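Local coordinates for protein endoglucanase (Uncultured bacterium, PDB 3X17) that hydrolyses internal beta-1,4-glucosidic bonds of cellulose as a family 9 endoglucanase, with an Ig-like domain joined to an (alpha/alpha)6-barrel domain, at residues L19-G24 with P114-V119; T29-V34 with A86-L91; T52-R57 with V64-M69. All coordinates share one frame; numbering follows the deposited sequence.

Contact 1 (L19-G24 with P114-V119)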
loop_
_atom_site.group_PDB
_atom_site.type_symbol
_atom_site.label_atom_id
_atom_site.label_comp_id
_atom_site.label_asym_id
_atom_site.label_seq_id
_atom_site.Cartn_x
_atom_site.Cartn_y
_atom_site.Cartn_z
ATOM N N LEU A 19 20.632 11.303 5.673
ATOM C CA LEU A 19 19.524 10.628 5.054
ATOM C C LEU A 19 18.671 11.670 4.346
ATOM O O LEU A 19 18.398 12.727 4.902
ATOM C CB LEU A 19 18.698 9.902 6.133
ATOM C CG LEU A 19 19.286 8.654 6.812
ATOM C CD1 LEU A 19 20.254 7.889 5.897
ATOM C CD2 LEU A 19 19.954 8.978 8.134
ATOM N N VAL A 20 18.315 11.391 3.097
ATOM C CA VAL A 20 17.388 12.227 2.334
ATOM C C VAL A 20 16.432 11.286 1.582
ATOM O O VAL A 20 16.703 10.099 1.458
ATOM C CB VAL A 20 18.143 13.097 1.261
ATOM C CG1 VAL A 20 19.041 14.138 1.906
ATOM C CG2 VAL A 20 18.947 12.234 0.325
ATOM N N ASN A 21 15.285 11.800 1.151
ATOM C CA ASN A 21 14.451 11.119 0.164
ATOM C C ASN A 21 15.285 10.924 -1.082
ATOM O O ASN A 21 15.712 11.909 -1.713
ATOM C CB ASN A 21 13.247 11.988 -0.192
ATOM C CG ASN A 21 12.275 11.282 -1.105
ATOM O OD1 ASN A 21 12.667 10.731 -2.137
ATOM N ND2 ASN A 21 10.998 11.242 -0.702
ATOM N N GLN A 22 15.472 9.669 -1.474
ATOM C CA GLN A 22 16.404 9.360 -2.542
ATOM C C GLN A 22 15.855 9.643 -3.922
ATOM O O GLN A 22 16.581 9.567 -4.908
ATOM C CB GLN A 22 16.857 7.912 -2.457
ATOM C CG GLN A 22 17.935 7.667 -1.404
ATOM C CD GLN A 22 18.089 6.194 -1.076
ATOM O OE1 GLN A 22 18.049 5.348 -1.975
ATOM N NE2 GLN A 22 18.428 5.899 0.169
ATOM N N VAL A 23 14.565 9.923 -4.013
ATOM C CA VAL A 23 14.033 10.411 -5.261
ATOM C C VAL A 23 14.115 11.939 -5.204
ATOM O O VAL A 23 14.672 12.574 -6.096
ATOM C CB VAL A 23 12.561 9.974 -5.485
ATOM C CG1 VAL A 23 12.038 10.569 -6.802
ATOM C CG2 VAL A 23 12.472 8.464 -5.551
ATOM N N GLY A 24 13.562 12.513 -4.143
ATOM C CA GLY A 24 13.743 13.947 -3.876
ATOM C C GLY A 24 12.512 14.610 -3.274
ATOM O O GLY A 24 11.843 14.033 -2.408
ATOM N N PRO A 114 8.813 17.850 -9.681
ATOM C CA PRO A 114 7.541 17.156 -9.444
ATOM C C PRO A 114 7.760 15.644 -9.229
ATOM O O PRO A 114 7.297 14.813 -10.008
ATOM C CB PRO A 114 6.756 17.439 -10.718
ATOM C CG PRO A 114 7.834 17.513 -11.797
ATOM C CD PRO A 114 9.033 18.149 -11.113
ATOM N N VAL A 115 8.496 15.295 -8.179
ATOM C CA VAL A 115 9.073 13.964 -8.108
ATOM C C VAL A 115 8.031 12.861 -7.883
ATOM O O VAL A 115 8.302 11.698 -8.155
ATOM C CB VAL A 115 10.165 13.879 -7.029
ATOM C CG1 VAL A 115 11.301 14.861 -7.366
ATOM C CG2 VAL A 115 9.575 14.170 -5.638
ATOM N N TYR A 116 6.855 13.213 -7.371
ATOM C CA TYR A 116 5.907 12.175 -7.013
ATOM C C TYR A 116 5.055 11.779 -8.195
ATOM O O TYR A 116 4.293 10.829 -8.101
ATOM C CB TYR A 116 5.065 12.551 -5.798
ATOM C CG TYR A 116 5.879 12.414 -4.538
ATOM C CD1 TYR A 116 6.355 11.172 -4.155
ATOM C CD2 TYR A 116 6.352 13.549 -3.853
ATOM C CE1 TYR A 116 7.249 11.032 -3.093
ATOM C CE2 TYR A 116 7.169 13.416 -2.728
ATOM C CZ TYR A 116 7.647 12.148 -2.384
ATOM O OH TYR A 116 8.459 11.972 -1.295
ATOM N N ARG A 117 5.251 12.458 -9.326
ATOM C CA ARG A 117 4.651 12.006 -10.572
ATOM C C ARG A 117 5.308 10.715 -11.040
ATOM O O ARG A 117 4.635 9.804 -11.496
ATOM C CB ARG A 117 4.750 13.089 -11.656
ATOM C CG ARG A 117 3.652 14.144 -11.537
ATOM C CD ARG A 117 3.756 15.224 -12.615
ATOM N NE ARG A 117 2.911 16.368 -12.277
ATOM C CZ ARG A 117 3.120 17.611 -12.702
ATOM N NH1 ARG A 117 4.156 17.890 -13.496
ATOM N NH2 ARG A 117 2.297 18.581 -12.314
ATOM N N ASP A 118 6.629 10.655 -10.942
ATOM C CA ASP A 118 7.365 9.464 -11.319
ATOM C C ASP A 118 7.200 8.352 -10.292
ATOM O O ASP A 118 7.181 7.187 -10.658
ATOM C CB ASP A 118 8.849 9.786 -11.508
ATOM C CG ASP A 118 9.078 10.817 -12.597
ATOM O OD1 ASP A 118 8.545 10.634 -13.716
ATOM O OD2 ASP A 118 9.625 11.879 -12.271
ATOM N N VAL A 119 7.168 8.712 -9.013
ATOM C CA VAL A 119 6.908 7.717 -7.959
ATOM C C VAL A 119 5.523 7.077 -8.171
ATOM O O VAL A 119 5.396 5.855 -8.211
ATOM C CB VAL A 119 6.960 8.339 -6.543
ATOM C CG1 VAL A 119 6.465 7.353 -5.511
ATOM C CG2 VAL A 119 8.352 8.781 -6.215
HETATM O O HOH W 1 9.752 14.216 -0.433
#
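Gly24 and Val115 bring the two backbones closest, with their CA atoms 6.3 Å apart, where the turn 19-24 meets the first turn of helix 115-130. Val115 leans its CG2 methyl on the Gly24 carbonyl group, 3.8 Å from Gly24 C. The backbone conformation of Gly24 would jam a CB against the preceding carbonyl oxygen, so glycine suits this place. Beside it, Val23 CG1 reaches Val115 CB at 3.8 Å and Val119 CG2 at 4.1 Å; CG1 stands anti to the Val23 backbone N (chi1 178°), which sends it to the helix. Compact branched valines on both sides fit this junction, where the Ig-like domain packs against the helical catalytic domain typical of family 9 glycosidases. Asn21 shapes the turn: its OD1 takes the N-H of Val23 in the carbonyl plane, an Asx turn, and that of Gly24 from above that plane. Asn21 ND2 lies 2.7 Å from Tyr116 OH, the amide and ring planes 75° apart; the hydrogen bond of ND2 goes to Asp467 OD1 of helix 456-469. A water at the ring's edge accepts from Tyr116 OH (2.7 Å) and donates to Gly24 O (2.9 Å), bridging polar groups in a buried setting.

Contact 2 (T29-V34 with A86-L91)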
loop_
_atom_site.group_PDB
_atom_site.type_symbol
_atom_site.label_atom_id
_atom_site.label_comp_id
_atom_site.label_asym_id
_atom_site.label_seq_id
_atom_site.Cartn_x
_atom_site.Cartn_y
_atom_site.Cartn_z
ATOM N N THR A 29 7.133 21.716 -0.759
ATOM C CA THR A 29 6.953 20.965 0.463
ATOM C C THR A 29 8.117 21.172 1.392
ATOM O O THR A 29 9.197 21.590 0.958
ATOM C CB THR A 29 6.764 19.455 0.186
ATOM O OG1 THR A 29 8.040 18.836 -0.045
ATOM C CG2 THR A 29 5.864 19.251 -1.035
ATOM N N PRO A 30 7.913 20.848 2.675
ATOM C CA PRO A 30 9.031 20.730 3.617
ATOM C C PRO A 30 10.057 19.720 3.134
ATOM O O PRO A 30 9.713 18.802 2.402
ATOM C CB PRO A 30 8.368 20.260 4.916
ATOM C CG PRO A 30 6.873 20.533 4.713
ATOM C CD PRO A 30 6.629 20.418 3.249
ATOM N N LYS A 31 11.323 19.945 3.448
ATOM C CA LYS A 31 12.400 19.119 2.887
ATOM C C LYS A 31 13.407 18.754 3.969
ATOM O O LYS A 31 14.202 19.600 4.392
ATOM C CB LYS A 31 13.087 19.828 1.711
ATOM C CG LYS A 31 12.129 20.450 0.671
ATOM C CD LYS A 31 12.916 21.157 -0.453
ATOM C CE LYS A 31 11.978 21.789 -1.513
ATOM N NZ LYS A 31 10.929 22.715 -0.949
ATOM N N GLN A 32 13.293 17.543 4.510
ATOM C CA GLN A 32 14.130 17.126 5.642
ATOM C C GLN A 32 15.437 16.469 5.190
ATOM O O GLN A 32 15.488 15.830 4.139
ATOM C CB GLN A 32 13.357 16.179 6.559
ATOM C CG GLN A 32 12.847 14.893 5.865
ATOM C CD GLN A 32 12.077 13.988 6.828
ATOM O OE1 GLN A 32 12.515 13.758 7.963
ATOM N NE2 GLN A 32 10.932 13.453 6.371
ATOM N N ALA A 33 16.494 16.640 5.981
ATOM C CA ALA A 33 17.653 15.757 5.916
ATOM C C ALA A 33 18.065 15.397 7.334
ATOM O O ALA A 33 17.902 16.185 8.275
ATOM C CB ALA A 33 18.827 16.429 5.169
ATOM N N VAL A 34 18.446 14.150 7.521
ATOM C CA VAL A 34 18.597 13.640 8.866
ATOM C C VAL A 34 20.006 13.120 8.947
ATOM O O VAL A 34 20.436 12.347 8.086
ATOM C CB VAL A 34 17.575 12.536 9.189
ATOM C CG1 VAL A 34 17.899 11.843 10.505
ATOM C CG2 VAL A 34 16.163 13.107 9.222
ATOM N N ALA A 86 17.927 19.012 9.531
ATOM C CA ALA A 86 17.702 20.296 8.881
ATOM C C ALA A 86 16.404 20.267 8.076
ATOM O O ALA A 86 15.891 19.203 7.698
ATOM C CB ALA A 86 18.853 20.641 7.964
ATOM N N ASP A 87 15.928 21.452 7.744
ATOM C CA ASP A 87 14.803 21.601 6.841
ATOM C C ASP A 87 15.213 22.617 5.793
ATOM O O ASP A 87 15.362 23.792 6.095
ATOM C CB ASP A 87 13.597 22.104 7.626
ATOM C CG ASP A 87 12.376 22.311 6.751
ATOM O OD1 ASP A 87 12.498 22.231 5.508
ATOM O OD2 ASP A 87 11.278 22.510 7.317
ATOM N N PHE A 88 15.582 22.138 4.613
ATOM C CA PHE A 88 15.953 23.036 3.537
ATOM C C PHE A 88 14.796 23.367 2.597
ATOM O O PHE A 88 15.005 23.520 1.394
ATOM C CB PHE A 88 17.157 22.488 2.762
ATOM C CG PHE A 88 16.932 21.115 2.150
ATOM C CD1 PHE A 88 17.127 19.970 2.902
ATOM C CD2 PHE A 88 16.680 20.978 0.791
ATOM C CE1 PHE A 88 17.006 18.706 2.330
ATOM C CE2 PHE A 88 16.543 19.733 0.211
ATOM C CZ PHE A 88 16.713 18.589 0.976
ATOM N N THR A 89 13.592 23.493 3.157
ATOM C CA THR A 89 12.382 23.933 2.425
ATOM C C THR A 89 12.601 25.125 1.493
ATOM O O THR A 89 12.036 25.173 0.390
ATOM C CB THR A 89 11.233 24.307 3.413
ATOM O OG1 THR A 89 10.930 23.175 4.242
ATOM C CG2 THR A 89 9.981 24.695 2.669
ATOM N N SER A 90 13.361 26.109 1.983
ATOM C CA SER A 90 13.663 27.368 1.258
ATOM C C SER A 90 14.156 27.111 -0.143
ATOM O O SER A 90 13.928 27.927 -1.033
ATOM C CB SER A 90 14.776 28.156 1.977
ATOM O OG SER A 90 14.305 28.726 3.176
ATOM N N LEU A 91 14.903 26.036 -0.311
ATOM C CA LEU A 91 15.453 25.685 -1.580
ATOM C C LEU A 91 14.302 25.196 -2.401
ATOM O O LEU A 91 13.687 24.237 -2.014
ATOM C CB LEU A 91 16.478 24.577 -1.394
ATOM C CG LEU A 91 17.455 24.389 -2.529
ATOM C CD1 LEU A 91 18.121 23.096 -2.509
ATOM C CD2 LEU A 91 16.709 24.556 -3.754
#
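Lys31 lays its aliphatic base over the Phe88 ring: CB sits above the ring centre, 3.8 Å from the centroid and only 10° off the normal, a CH-pi contact. Ala33, two residues on, meets the same ring at its edge, CB to CE1 4.1 Å, a small methyl that packs there while the backbone pairs with Ala86. Phe88 carries its ring between its own backbone N and carbonyl carbon (chi1 59°), which brings the ring against Lys31 and Ala33; Tyr25 meets it edge-to-face. Past CB the lysine runs extended until a bend at chi4 (53°) delivers NZ to backbone carbonyls. NZ donates to Thr89 O across the contact at 3.0 Å, to Thr29 O within its own segment at 2.8 Å, and to Pro27 O. Three carbonyls thus grip one buried ammonium, a task suited to a long chain that is greasy along its length and charged at its end. The Phe88 N-H closes onto Lys31 O (2.9 Å). On the other face of the sheet, shared with Asp87, Gln32 hydrogen-bonds through NE2 to Asp467 and through OE1 to Arg85. Antiparallel pairing of strands 32-37 and 82-87, with Ala33 and Ala86 on the packed face, is typical of an Ig-like beta-sandwich.

Contact 3 (T52-R57 with V64-M69); sequences TLQIVR and VWEGTM
Leu53 lies roughly perpendicular to the indole-bearing chain of Trp65 on the packed face of this strand pair, Leu53 CD2 4.1 Å from Trp65 CZ3. Ile55 sets its CB 3.9 Å from Trp65 CB, and Met69, just past the end of strand 64-68, brings CG to 4.0 Å from Leu53 CB; large apolar groups thus fill the side that also meets Ala86 and Phe88. Gly67 fits beside the indole, since a CB there would strike Trp65 CH2. The opposite face, with Thr52, Gln54, Glu66 and Thr68, is more open to solvent and polar. There Gln54 CG is anti to its carbonyl carbon (chi1 -50°) and Glu66 CG anti to its backbone N (chi1 -175°), which lets the two extended chains run together. Gln54 NE2 donates to Glu66 OE1 at 3.1 Å, nearly straight (168°) and within the amide plane, but meets the carboxylate from above its plane. A leucine in place of Gln54 would probably leave the Glu66 carboxylate without this amide donor and freer to turn. Thr52 CG2 rests on Glu66 CG at 3.7 Å. Ile55 O accepts from Val64 N at 2.8 Å and weakly from Trp65 N. Two residues facing one make a classic beta bulge in an antiparallel beta hairpin of the Ig-like domain.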
loop_
_atom_site.group_PDB
_atom_site.type_symbol
_atom_site.label_atom_id
_atom_site.label_comp_id
_atom_site.label_asym_id
_atom_site.label_seq_id
_atom_site.Cartn_x
_atom_site.Cartn_y
_atom_site.Cartn_z
ATOM N N THR A 52 27.033 21.454 10.386
ATOM C CA THR A 52 26.547 22.295 9.291
ATOM C C THR A 52 26.229 21.487 8.037
ATOM O O THR A 52 27.049 20.699 7.571
ATOM C CB THR A 52 27.538 23.424 8.951
ATOM O OG1 THR A 52 27.610 24.327 10.056
ATOM C CG2 THR A 52 27.086 24.190 7.724
ATOM N N LEU A 53 25.041 21.706 7.486
ATOM C CA LEU A 53 24.666 21.066 6.221
ATOM C C LEU A 53 24.711 22.033 5.055
ATOM O O LEU A 53 24.200 23.157 5.140
ATOM C CB LEU A 53 23.272 20.452 6.325
ATOM C CG LEU A 53 22.694 19.764 5.074
ATOM C CD1 LEU A 53 23.329 18.386 4.859
ATOM C CD2 LEU A 53 21.197 19.601 5.256
ATOM N N GLN A 54 25.262 21.572 3.943
ATOM C CA GLN A 54 25.077 22.253 2.689
ATOM C C GLN A 54 24.256 21.383 1.742
ATOM O O GLN A 54 24.310 20.154 1.813
ATOM C CB GLN A 54 26.431 22.589 2.059
ATOM C CG GLN A 54 27.391 23.273 3.001
ATOM C CD GLN A 54 28.775 23.381 2.399
ATOM O OE1 GLN A 54 29.308 22.405 1.874
ATOM N NE2 GLN A 54 29.348 24.580 2.433
ATOM N N ILE A 55 23.466 22.030 0.892
ATOM C CA ILE A 55 22.953 21.394 -0.308
ATOM C C ILE A 55 23.727 21.949 -1.482
ATOM O O ILE A 55 23.942 23.152 -1.578
ATOM C CB ILE A 55 21.473 21.705 -0.557
ATOM C CG1 ILE A 55 20.584 21.361 0.655
ATOM C CG2 ILE A 55 21.021 21.158 -1.929
ATOM C CD1 ILE A 55 20.808 19.991 1.278
ATOM N N VAL A 56 24.056 21.078 -2.423
ATOM C CA VAL A 56 25.061 21.375 -3.427
ATOM C C VAL A 56 24.553 20.903 -4.802
ATOM O O VAL A 56 24.039 19.800 -4.924
ATOM C CB VAL A 56 26.359 20.633 -3.072
ATOM C CG1 VAL A 56 27.300 20.676 -4.214
ATOM C CG2 VAL A 56 26.995 21.240 -1.827
ATOM N N ARG A 57 24.655 21.741 -5.826
ATOM C CA ARG A 57 24.328 21.288 -7.187
ATOM C C ARG A 57 25.111 20.021 -7.534
ATOM O O ARG A 57 26.305 19.911 -7.228
ATOM C CB ARG A 57 24.590 22.385 -8.228
ATOM C CG ARG A 57 23.549 23.506 -8.241
ATOM C CD ARG A 57 22.991 23.754 -9.643
ATOM N NE ARG A 57 24.026 24.220 -10.560
ATOM C CZ ARG A 57 24.440 25.482 -10.643
ATOM N NH1 ARG A 57 23.882 26.421 -9.888
ATOM N NH2 ARG A 57 25.409 25.809 -11.490
ATOM N N VAL A 64 24.172 25.702 -2.599
ATOM C CA VAL A 64 22.950 26.416 -2.923
ATOM C C VAL A 64 22.118 26.663 -1.666
ATOM O O VAL A 64 21.195 27.479 -1.654
ATOM C CB VAL A 64 22.171 25.711 -4.070
ATOM C CG1 VAL A 64 21.418 24.487 -3.566
ATOM C CG2 VAL A 64 21.252 26.679 -4.780
ATOM N N TRP A 65 22.550 26.049 -0.571
ATOM C CA TRP A 65 21.852 26.149 0.699
ATOM C C TRP A 65 22.827 25.704 1.784
ATOM O O TRP A 65 23.565 24.743 1.614
ATOM C CB TRP A 65 20.580 25.266 0.684
ATOM C CG TRP A 65 19.668 25.422 1.881
ATOM C CD1 TRP A 65 18.473 26.083 1.916
ATOM C CD2 TRP A 65 19.840 24.844 3.186
ATOM N NE1 TRP A 65 17.905 25.978 3.167
ATOM C CE2 TRP A 65 18.726 25.238 3.970
ATOM C CE3 TRP A 65 20.794 23.992 3.750
ATOM C CZ2 TRP A 65 18.550 24.826 5.296
ATOM C CZ3 TRP A 65 20.641 23.609 5.078
ATOM C CH2 TRP A 65 19.527 24.033 5.844
ATOM N N GLU A 66 22.854 26.421 2.897
ATOM C CA GLU A 66 23.736 26.043 3.969
ATOM C C GLU A 66 23.023 26.371 5.255
ATOM O O GLU A 66 22.352 27.383 5.334
ATOM C CB GLU A 66 25.056 26.824 3.869
ATOM C CG GLU A 66 26.108 26.419 4.879
ATOM C CD GLU A 66 27.483 27.037 4.573
ATOM O OE1 GLU A 66 27.838 27.164 3.383
ATOM O OE2 GLU A 66 28.194 27.417 5.527
ATOM N N GLY A 67 23.138 25.505 6.247
ATOM C CA GLY A 67 22.339 25.638 7.457
ATOM C C GLY A 67 22.920 24.784 8.555
ATOM O O GLY A 67 23.486 23.718 8.304
ATOM N N THR A 68 22.874 25.322 9.763
ATOM C CA THR A 68 23.205 24.604 10.967
ATOM C C THR A 68 22.091 23.588 11.290
ATOM O O THR A 68 20.900 23.892 11.131
ATOM C CB THR A 68 23.412 25.608 12.149
ATOM O OG1 THR A 68 23.906 24.911 13.291
ATOM C CG2 THR A 68 22.099 26.303 12.528
ATOM N N MET A 69 22.476 22.380 11.695
ATOM C CA MET A 69 21.498 21.339 11.991
ATOM C C MET A 69 21.047 21.395 13.456
ATOM O O MET A 69 21.872 21.478 14.371
ATOM C CB MET A 69 22.037 19.947 11.624
ATOM C CG MET A 69 22.539 19.831 10.180
ATOM S SD MET A 69 22.852 18.123 9.652
ATOM C CE MET A 69 21.164 17.488 9.458
#

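How the contacts relate
From the N terminus the chain passes through 19-24, then 29-34, then 52-57, and returns through 64-69, 86-91 and 114-119, so the three contacts nest without crossing. Contact 3 closes the shortest loop, a hairpin; contact 2 encloses it with a 51-residue excursion, and contact 1 encloses both. Contacts 2 and 3 belong to one sheet in which strands 82-87 and 63-74 are neighbours, and they touch where Phe88 CB lies 3.4 Å from Trp65 CE2. Contact 1 meets contact 2 through Leu19 N and Val34 O, a probable hydrogen bond. Contact 3 remains about 6 Å from contact 1 between nearest atoms. Contacts 2 and 3 tie strands within the Ig-like domain; contact 1 joins it to the helical domain.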